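Local structure of 2'-deoxycytidine 5'-triphosphate deaminase (Agrobacterium tumefaciens, 2R9Q) at residues B[202-211]-B[262-270]; B[249-257]-B[322-330]. The protein probably catalyses the hydrolytic deamination of dCTP to dUTP, a step that supplies precursor for thymidine nucleotide synthesis. One frame throughout, in Å; residues are numbered along the deposited sequence.

Interaction 1 of 2, residues B[202-211]-B[262-270]; sequences IALSIDLKGF and ILVSREAVH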
loop_
_atom_site.group_PDB
_atom_site.type_symbol
_atom_site.label_atom_id
_atom_site.label_comp_id
_atom_site.label_asym_id
_atom_site.label_seq_id
_atom_site.Cartn_x
_atom_site.Cartn_y
_atom_site.Cartn_z
ATOM N N ILE B 202 -30.561 -18.701 -8.843
ATOM C CA ILE B 202 -30.110 -19.626 -7.783
ATOM C C ILE B 202 -28.904 -19.056 -6.999
ATOM O O ILE B 202 -28.003 -18.478 -7.577
ATOM C CB ILE B 202 -29.918 -21.109 -8.291
ATOM C CG1 ILE B 202 -28.472 -21.439 -8.705
ATOM C CG2 ILE B 202 -30.910 -21.448 -9.429
ATOM C CD1 ILE B 202 -27.695 -22.185 -7.643
ATOM N N ALA B 203 -28.929 -19.189 -5.675
ATOM C CA ALA B 203 -27.934 -18.571 -4.800
ATOM C C ALA B 203 -26.726 -19.479 -4.574
ATOM O O ALA B 203 -26.846 -20.692 -4.446
ATOM C CB ALA B 203 -28.560 -18.142 -3.456
ATOM N N LEU B 204 -25.555 -18.870 -4.561
ATOM C CA LEU B 204 -24.314 -19.592 -4.376
ATOM C C LEU B 204 -23.686 -19.199 -3.042
ATOM O O LEU B 204 -23.560 -18.025 -2.718
ATOM C CB LEU B 204 -23.366 -19.352 -5.564
ATOM C CG LEU B 204 -23.833 -19.959 -6.917
ATOM C CD1 LEU B 204 -23.097 -19.393 -8.098
ATOM C CD2 LEU B 204 -23.758 -21.453 -6.948
ATOM N N SER B 205 -23.306 -20.197 -2.262
ATOM C CA SER B 205 -22.711 -19.964 -0.968
ATOM C C SER B 205 -21.287 -20.523 -0.933
ATOM O O SER B 205 -20.918 -21.350 -1.748
ATOM C CB SER B 205 -23.585 -20.562 0.144
ATOM O OG SER B 205 -23.729 -21.947 -0.027
ATOM N N ILE B 206 -20.501 -20.038 0.027
ATOM C CA ILE B 206 -19.075 -20.322 0.068
ATOM C C ILE B 206 -18.746 -21.562 0.897
ATOM O O ILE B 206 -19.256 -21.730 1.987
ATOM C CB ILE B 206 -18.246 -19.061 0.535
ATOM C CG1 ILE B 206 -16.826 -19.123 -0.031
ATOM C CG2 ILE B 206 -18.269 -18.893 2.035
ATOM C CD1 ILE B 206 -16.760 -18.667 -1.491
ATOM N N ASP B 207 -17.888 -22.420 0.360
ATOM C CA ASP B 207 -17.410 -23.588 1.066
ATOM C C ASP B 207 -16.053 -23.316 1.684
ATOM O O ASP B 207 -15.044 -23.249 0.980
ATOM C CB ASP B 207 -17.288 -24.764 0.122
ATOM C CG ASP B 207 -17.205 -26.089 0.851
ATOM O OD1 ASP B 207 -16.592 -26.182 1.953
ATOM O OD2 ASP B 207 -17.784 -27.053 0.308
ATOM N N LEU B 208 -16.036 -23.205 3.003
ATOM C CA LEU B 208 -14.833 -22.943 3.774
ATOM C C LEU B 208 -14.442 -24.138 4.695
ATOM O O LEU B 208 -13.590 -24.015 5.561
ATOM C CB LEU B 208 -15.054 -21.649 4.581
ATOM C CG LEU B 208 -14.457 -20.331 4.100
ATOM C CD1 LEU B 208 -14.088 -20.353 2.635
ATOM C CD2 LEU B 208 -15.396 -19.159 4.433
ATOM N N LYS B 209 -15.060 -25.295 4.472
ATOM C CA LYS B 209 -14.816 -26.487 5.305
ATOM C C LYS B 209 -13.532 -27.214 4.900
ATOM O O LYS B 209 -12.813 -27.732 5.760
ATOM C CB LYS B 209 -16.019 -27.439 5.313
ATOM C CG LYS B 209 -16.639 -27.662 6.695
ATOM C CD LYS B 209 -17.618 -26.567 7.105
ATOM C CE LYS B 209 -18.311 -26.871 8.425
ATOM N NZ LYS B 209 -17.367 -26.875 9.600
ATOM N N GLY B 210 -13.229 -27.224 3.608
ATOM C CA GLY B 210 -11.946 -27.729 3.145
ATOM C C GLY B 210 -12.103 -28.906 2.212
ATOM O O GLY B 210 -13.107 -29.583 2.242
ATOM N N PHE B 211 -11.105 -29.123 1.367
ATOM C CA PHE B 211 -11.131 -30.235 0.417
ATOM C C PHE B 211 -9.914 -31.116 0.561
ATOM O O PHE B 211 -8.797 -30.628 0.664
ATOM C CB PHE B 211 -11.252 -29.705 -1.010
ATOM C CG PHE B 211 -12.535 -28.963 -1.248
ATOM C CD1 PHE B 211 -12.549 -27.576 -1.368
ATOM C CD2 PHE B 211 -13.741 -29.653 -1.307
ATOM C CE1 PHE B 211 -13.738 -26.905 -1.556
ATOM C CE2 PHE B 211 -14.917 -28.992 -1.497
ATOM C CZ PHE B 211 -14.924 -27.616 -1.621
ATOM N N ILE B 262 -9.038 -17.067 -4.418
ATOM C CA ILE B 262 -9.764 -17.981 -5.303
ATOM C C ILE B 262 -10.384 -19.033 -4.404
ATOM O O ILE B 262 -9.692 -19.799 -3.740
ATOM C CB ILE B 262 -8.865 -18.661 -6.390
ATOM C CG1 ILE B 262 -8.261 -17.620 -7.326
ATOM C CG2 ILE B 262 -9.658 -19.667 -7.191
ATOM C CD1 ILE B 262 -7.083 -18.155 -8.132
ATOM N N LEU B 263 -11.710 -19.046 -4.409
ATOM C CA LEU B 263 -12.493 -19.852 -3.514
ATOM C C LEU B 263 -13.566 -20.621 -4.272
ATOM O O LEU B 263 -13.787 -20.408 -5.472
ATOM C CB LEU B 263 -13.103 -18.964 -2.417
ATOM C CG LEU B 263 -12.141 -18.226 -1.482
ATOM C CD1 LEU B 263 -12.925 -17.229 -0.660
ATOM C CD2 LEU B 263 -11.355 -19.208 -0.604
ATOM N N VAL B 264 -14.224 -21.535 -3.559
ATOM C CA VAL B 264 -15.197 -22.441 -4.167
ATOM C C VAL B 264 -16.596 -22.423 -3.493
ATOM O O VAL B 264 -16.733 -22.335 -2.281
ATOM C CB VAL B 264 -14.584 -23.909 -4.398
ATOM C CG1 VAL B 264 -13.506 -24.225 -3.412
ATOM C CG2 VAL B 264 -15.652 -24.975 -4.411
ATOM N N SER B 265 -17.617 -22.466 -4.337
ATOM C CA SER B 265 -19.003 -22.620 -3.919
ATOM C C SER B 265 -19.306 -23.976 -3.255
ATOM O O SER B 265 -18.742 -24.996 -3.628
ATOM C CB SER B 265 -19.943 -22.402 -5.119
ATOM O OG SER B 265 -20.003 -23.512 -5.992
ATOM N N ARG B 266 -20.210 -23.980 -2.282
ATOM C CA ARG B 266 -20.717 -25.244 -1.730
ATOM C C ARG B 266 -21.577 -25.965 -2.766
ATOM O O ARG B 266 -21.463 -27.179 -2.929
ATOM C CB ARG B 266 -21.549 -25.018 -0.472
ATOM C CG ARG B 266 -20.776 -24.487 0.705
ATOM C CD ARG B 266 -21.566 -24.631 1.990
ATOM N NE ARG B 266 -22.886 -24.081 1.798
ATOM C CZ ARG B 266 -24.008 -24.570 2.311
ATOM N NH1 ARG B 266 -24.022 -25.660 3.085
ATOM N NH2 ARG B 266 -25.138 -23.958 2.026
ATOM N N GLU B 267 -22.409 -25.211 -3.482
ATOM C CA GLU B 267 -23.293 -25.784 -4.489
ATOM C C GLU B 267 -22.570 -26.287 -5.743
ATOM O O GLU B 267 -21.736 -25.593 -6.326
ATOM C CB GLU B 267 -24.388 -24.805 -4.883
ATOM C CG GLU B 267 -25.229 -24.349 -3.728
ATOM C CD GLU B 267 -24.612 -23.221 -2.935
ATOM O OE1 GLU B 267 -23.562 -22.697 -3.383
ATOM O OE2 GLU B 267 -25.182 -22.856 -1.866
ATOM N N ALA B 268 -22.887 -27.532 -6.106
ATOM C CA ALA B 268 -22.540 -28.126 -7.388
ATOM C C ALA B 268 -23.680 -27.735 -8.338
ATOM O O ALA B 268 -24.821 -28.133 -8.132
ATOM C CB ALA B 268 -22.414 -29.640 -7.264
ATOM N N VAL B 269 -23.361 -26.963 -9.370
ATOM C CA VAL B 269 -24.357 -26.355 -10.253
ATOM C C VAL B 269 -24.320 -26.911 -11.709
ATOM O O VAL B 269 -23.288 -27.370 -12.195
ATOM C CB VAL B 269 -24.290 -24.755 -10.137
ATOM C CG1 VAL B 269 -23.125 -24.113 -10.935
ATOM C CG2 VAL B 269 -25.598 -24.146 -10.537
ATOM N N HIS B 270 -25.471 -26.908 -12.378
ATOM C CA HIS B 270 -25.613 -27.393 -13.761
ATOM C C HIS B 270 -26.419 -26.365 -14.581
ATOM O O HIS B 270 -27.415 -25.810 -14.107
ATOM C CB HIS B 270 -26.245 -28.787 -13.740
ATOM C CG HIS B 270 -26.761 -29.297 -15.061
ATOM N ND1 HIS B 270 -25.963 -29.437 -16.180
ATOM C CD2 HIS B 270 -27.979 -29.771 -15.413
ATOM C CE1 HIS B 270 -26.675 -29.951 -17.167
ATOM N NE2 HIS B 270 -27.898 -30.171 -16.721
HETATM O O HOH W 1 -13.521 -22.057 -0.870
#

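Interaction 2 of 2, residues B[249-257]-B[322-330]; sequences GRAELILDP and VPFILEHGQ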
loop_
_atom_site.group_PDB
_atom_site.type_symbol
_atom_site.label_atom_id
_atom_site.label_comp_id
_atom_site.label_asym_id
_atom_site.label_seq_id
_atom_site.Cartn_x
_atom_site.Cartn_y
_atom_site.Cartn_z
ATOM N N GLY B 249 -8.957 -23.915 11.777
ATOM C CA GLY B 249 -9.788 -23.763 12.984
ATOM C C GLY B 249 -11.272 -23.861 12.700
ATOM O O GLY B 249 -11.765 -24.929 12.322
ATOM N N ARG B 250 -11.986 -22.753 12.904
ATOM C CA ARG B 250 -13.405 -22.646 12.513
ATOM C C ARG B 250 -13.498 -22.486 10.982
ATOM O O ARG B 250 -12.501 -22.143 10.329
ATOM C CB ARG B 250 -14.092 -21.469 13.234
ATOM N N ALA B 251 -14.677 -22.756 10.417
ATOM C CA ALA B 251 -14.894 -22.650 8.973
ATOM C C ALA B 251 -15.114 -21.184 8.569
ATOM O O ALA B 251 -16.249 -20.725 8.405
ATOM C CB ALA B 251 -16.066 -23.517 8.549
ATOM N N GLU B 252 -14.006 -20.456 8.444
ATOM C CA GLU B 252 -14.029 -19.028 8.179
ATOM C C GLU B 252 -12.662 -18.507 7.718
ATOM O O GLU B 252 -11.639 -19.099 8.006
ATOM C CB GLU B 252 -14.519 -18.246 9.401
ATOM C CG GLU B 252 -13.479 -18.065 10.507
ATOM C CD GLU B 252 -14.105 -18.023 11.919
ATOM O OE1 GLU B 252 -15.158 -17.338 12.150
ATOM O OE2 GLU B 252 -13.520 -18.703 12.789
ATOM N N LEU B 253 -12.687 -17.373 7.019
ATOM C CA LEU B 253 -11.512 -16.804 6.407
ATOM C C LEU B 253 -11.544 -15.298 6.488
ATOM O O LEU B 253 -12.466 -14.689 5.997
ATOM C CB LEU B 253 -11.485 -17.210 4.927
ATOM C CG LEU B 253 -10.308 -16.739 4.093
ATOM C CD1 LEU B 253 -8.995 -17.332 4.644
ATOM C CD2 LEU B 253 -10.567 -17.093 2.604
ATOM N N ILE B 254 -10.508 -14.696 7.062
ATOM C CA ILE B 254 -10.382 -13.236 7.073
ATOM C C ILE B 254 -9.900 -12.781 5.702
ATOM O O ILE B 254 -8.802 -13.102 5.264
ATOM C CB ILE B 254 -9.478 -12.711 8.232
ATOM C CG1 ILE B 254 -10.165 -13.007 9.585
ATOM C CG2 ILE B 254 -9.157 -11.206 8.069
ATOM C CD1 ILE B 254 -9.315 -12.723 10.798
ATOM N N LEU B 255 -10.781 -12.043 5.045
ATOM C CA LEU B 255 -10.528 -11.385 3.791
ATOM C C LEU B 255 -9.868 -10.008 3.999
ATOM O O LEU B 255 -10.544 -9.045 4.360
ATOM C CB LEU B 255 -11.852 -11.215 3.037
ATOM C CG LEU B 255 -12.645 -12.428 2.537
ATOM C CD1 LEU B 255 -13.907 -11.926 1.832
ATOM C CD2 LEU B 255 -11.809 -13.341 1.633
ATOM N N ASP B 256 -8.557 -9.958 3.740
ATOM C CA ASP B 256 -7.707 -8.753 3.749
ATOM C C ASP B 256 -8.036 -8.045 2.462
ATOM O O ASP B 256 -8.008 -8.682 1.418
ATOM C CB ASP B 256 -6.191 -9.159 3.845
ATOM C CG ASP B 256 -5.166 -7.969 3.674
ATOM O OD1 ASP B 256 -5.463 -6.918 3.044
ATOM O OD2 ASP B 256 -4.014 -8.114 4.182
ATOM N N PRO B 257 -8.377 -6.742 2.533
ATOM C CA PRO B 257 -8.882 -6.054 1.336
ATOM C C PRO B 257 -7.839 -5.869 0.210
ATOM O O PRO B 257 -8.227 -5.717 -0.948
ATOM C CB PRO B 257 -9.396 -4.684 1.878
ATOM C CG PRO B 257 -9.228 -4.713 3.334
ATOM C CD PRO B 257 -8.307 -5.833 3.696
ATOM N N VAL B 322 -12.691 -2.608 4.330
ATOM C CA VAL B 322 -12.395 -3.169 5.637
ATOM C C VAL B 322 -12.255 -4.723 5.565
ATOM O O VAL B 322 -12.917 -5.372 4.755
ATOM C CB VAL B 322 -13.513 -2.698 6.656
ATOM C CG1 VAL B 322 -13.743 -3.671 7.725
ATOM C CG2 VAL B 322 -13.163 -1.333 7.246
ATOM N N PRO B 323 -11.350 -5.311 6.386
ATOM C CA PRO B 323 -11.338 -6.746 6.578
ATOM C C PRO B 323 -12.648 -7.346 7.103
ATOM O O PRO B 323 -13.291 -6.815 8.020
ATOM C CB PRO B 323 -10.169 -6.985 7.540
ATOM C CG PRO B 323 -9.750 -5.687 8.002
ATOM C CD PRO B 323 -10.237 -4.655 7.089
ATOM N N PHE B 324 -13.009 -8.466 6.495
ATOM C CA PHE B 324 -14.244 -9.132 6.713
ATOM C C PHE B 324 -13.952 -10.593 6.976
ATOM O O PHE B 324 -13.167 -11.243 6.251
ATOM C CB PHE B 324 -15.165 -8.964 5.500
ATOM C CG PHE B 324 -16.586 -9.478 5.719
ATOM C CD1 PHE B 324 -17.474 -8.792 6.548
ATOM C CD2 PHE B 324 -17.034 -10.636 5.087
ATOM C CE1 PHE B 324 -18.773 -9.244 6.744
ATOM C CE2 PHE B 324 -18.330 -11.106 5.284
ATOM C CZ PHE B 324 -19.198 -10.409 6.118
ATOM N N ILE B 325 -14.558 -11.105 8.036
ATOM C CA ILE B 325 -14.505 -12.522 8.326
ATOM C C ILE B 325 -15.608 -13.173 7.517
ATOM O O ILE B 325 -16.751 -12.993 7.820
ATOM C CB ILE B 325 -14.713 -12.855 9.810
ATOM C CG1 ILE B 325 -13.712 -12.113 10.694
ATOM C CG2 ILE B 325 -14.600 -14.381 10.023
ATOM C CD1 ILE B 325 -14.264 -11.804 12.087
ATOM N N LEU B 326 -15.221 -13.908 6.475
ATOM C CA LEU B 326 -16.137 -14.630 5.634
ATOM C C LEU B 326 -16.334 -16.006 6.243
ATOM O O LEU B 326 -15.384 -16.684 6.589
ATOM C CB LEU B 326 -15.616 -14.732 4.195
ATOM C CG LEU B 326 -16.461 -15.478 3.146
ATOM C CD1 LEU B 326 -17.783 -14.797 2.791
ATOM C CD2 LEU B 326 -15.596 -15.711 1.892
ATOM N N GLU B 327 -17.587 -16.404 6.359
ATOM C CA GLU B 327 -17.940 -17.644 7.049
ATOM C C GLU B 327 -18.580 -18.609 6.059
ATOM O O GLU B 327 -19.289 -18.177 5.131
ATOM C CB GLU B 327 -18.884 -17.355 8.246
ATOM C CG GLU B 327 -18.241 -16.527 9.352
ATOM C CD GLU B 327 -19.237 -16.067 10.405
ATOM O OE1 GLU B 327 -19.730 -16.957 11.155
ATOM O OE2 GLU B 327 -19.525 -14.821 10.484
ATOM N N HIS B 328 -18.281 -19.896 6.259
ATOM C CA HIS B 328 -18.865 -21.016 5.511
ATOM C C HIS B 328 -20.405 -20.933 5.425
ATOM O O HIS B 328 -21.073 -20.562 6.393
ATOM C CB HIS B 328 -18.453 -22.329 6.184
ATOM C CG HIS B 328 -18.997 -23.562 5.517
ATOM N ND1 HIS B 328 -18.337 -24.211 4.494
ATOM C CD2 HIS B 328 -20.136 -24.259 5.727
ATOM C CE1 HIS B 328 -19.043 -25.259 4.107
ATOM N NE2 HIS B 328 -20.142 -25.306 4.839
ATOM N N GLY B 329 -20.958 -21.264 4.263
ATOM C CA GLY B 329 -22.392 -21.115 4.019
ATOM C C GLY B 329 -22.848 -19.706 3.703
ATOM O O GLY B 329 -23.970 -19.509 3.305
ATOM N N GLN B 330 -21.981 -18.716 3.862
ATOM C CA GLN B 330 -22.323 -17.345 3.484
ATOM C C GLN B 330 -22.650 -17.277 1.992
ATOM O O GLN B 330 -21.856 -17.737 1.154
ATOM C CB GLN B 330 -21.166 -16.428 3.810
ATOM C CG GLN B 330 -21.236 -15.017 3.244
ATOM C CD GLN B 330 -22.302 -14.179 3.874
ATOM O OE1 GLN B 330 -22.342 -14.026 5.080
ATOM N NE2 GLN B 330 -23.156 -13.595 3.052
#

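Interaction 1 of 2, residues B[202-211]-B[262-270]
Ile206 CD1 rests on Leu263 CB at 3.8 Å, the two side chains crossing at a slant. In Ile206, CG1 is anti to the backbone N (chi1 -153°), and the turn at chi2 (80°) then brings CD1 back to the 262-270 segment although the CB bond points away from it. Leu326 and Leu315 also touch Ile206. Two looser apolar contacts are Leu208 CD1 on Leu263 CD2 and Ile202 CD1 on Val269 CG2. Phe211 meets Val264 from the opposite direction, its ring oblique to CG1.

The backbones join at a single bridge, Ile206 with Ser265. Asp207 N gives a nearly linear bond to Val264 O, and Arg266 N binds Ser205 O. A water continues the pairing, donating to Asp207 O and accepting from Val264 N. The bridge ties the end of strand 202-205, in one antiparallel sheet, to strand 261-269 of another; just past it the chain turns a corner at Arg266 and Glu267. Both sheets lie in the C-terminal domain, of the dUTPase clan.

At the polar edge Glu267 holds Ser205 twice. OE1 takes Ser205 N at 2.8 Å, and OE2 takes the proton of Ser205 OG at 2.5 Å. Both are met on the syn side, somewhat out of the carboxylate plane. A bend at chi2 (82°) curls the carboxylate back to Ser205. Arg266 approaches the same hydroxyl side-on, with NE at 2.9 Å from Ser205 OG and NH2 at 3.2 Å. OG lies almost in the guanidinium plane. Nearby, the CG of Arg266 packs against Asp207 CB at 3.5 Å, while Asp207 OD2 pairs with Arg312.

Interaction 2 of 2, residues B[249-257]-B[322-330]
Ile254 lies alongside Ile325, both side chains pointing the same way, with their CG1 atoms 3.8 Å apart. They form a non-hydrogen-bonded pair in a two-stranded antiparallel sheet, 252-255 with 324-327. Glu252 and Glu327 make the next such pair, on the same face. With CG between the backbone N and the carbonyl carbon (chi1 78°) and a bend at chi2, the Glu252 chain runs beside Ile325, and OE1 comes 3.7 Å from Ile325 CG2. The carboxylate of Glu327 has its own partner, Lys69 of a second subunit, in a salt bridge. Arg55 of that subunit packs on Ile254, and Ala56 on Ile325. This face therefore belongs to a subunit interface.

Leu253, Leu255, Phe324 and Leu326 occupy the other face. The side chains of Leu255 and Leu326 cross at a slant, Leu255 CD1 lying 4.0 Å from Leu326 CB, and both touch Phe289. Leu253 and Leu326 exchange two backbone bonds. Leu255 N binds Phe324 O at 2.8 Å, but the return bond is weak. Beyond it Pro257 CG lies 3.9 Å from Pro323 CD. At the far end, where a type II turn begins at Glu327, His328 N makes a nearly straight 3.1 Å bond to Ala251 O, approaching from above the carbonyl plane.

The centres of interactions 1 and 2 are 14 Å apart, and both lie in the C-terminal domain. Their segments alternate along the chain: 202-211, 249-257, 262-270, then 322-330. Strand 252-255 is followed in the chain by strand 261-269. The turn after strand 324-327 leads into strand 331-339, which pairs with strand 202-205. The two contacts touch where Ile206 probably bonds through its backbone to Gly329 and Gln330. His328 also packs on Arg266 and accepts from Leu208 N, and Leu208 packs on Leu326. Three sheets thus meet here. Interaction 1 joins two of them in a largely buried place, while interaction 2 is a small two-stranded sheet, farther from the centre of the chain, with one face against another subunit.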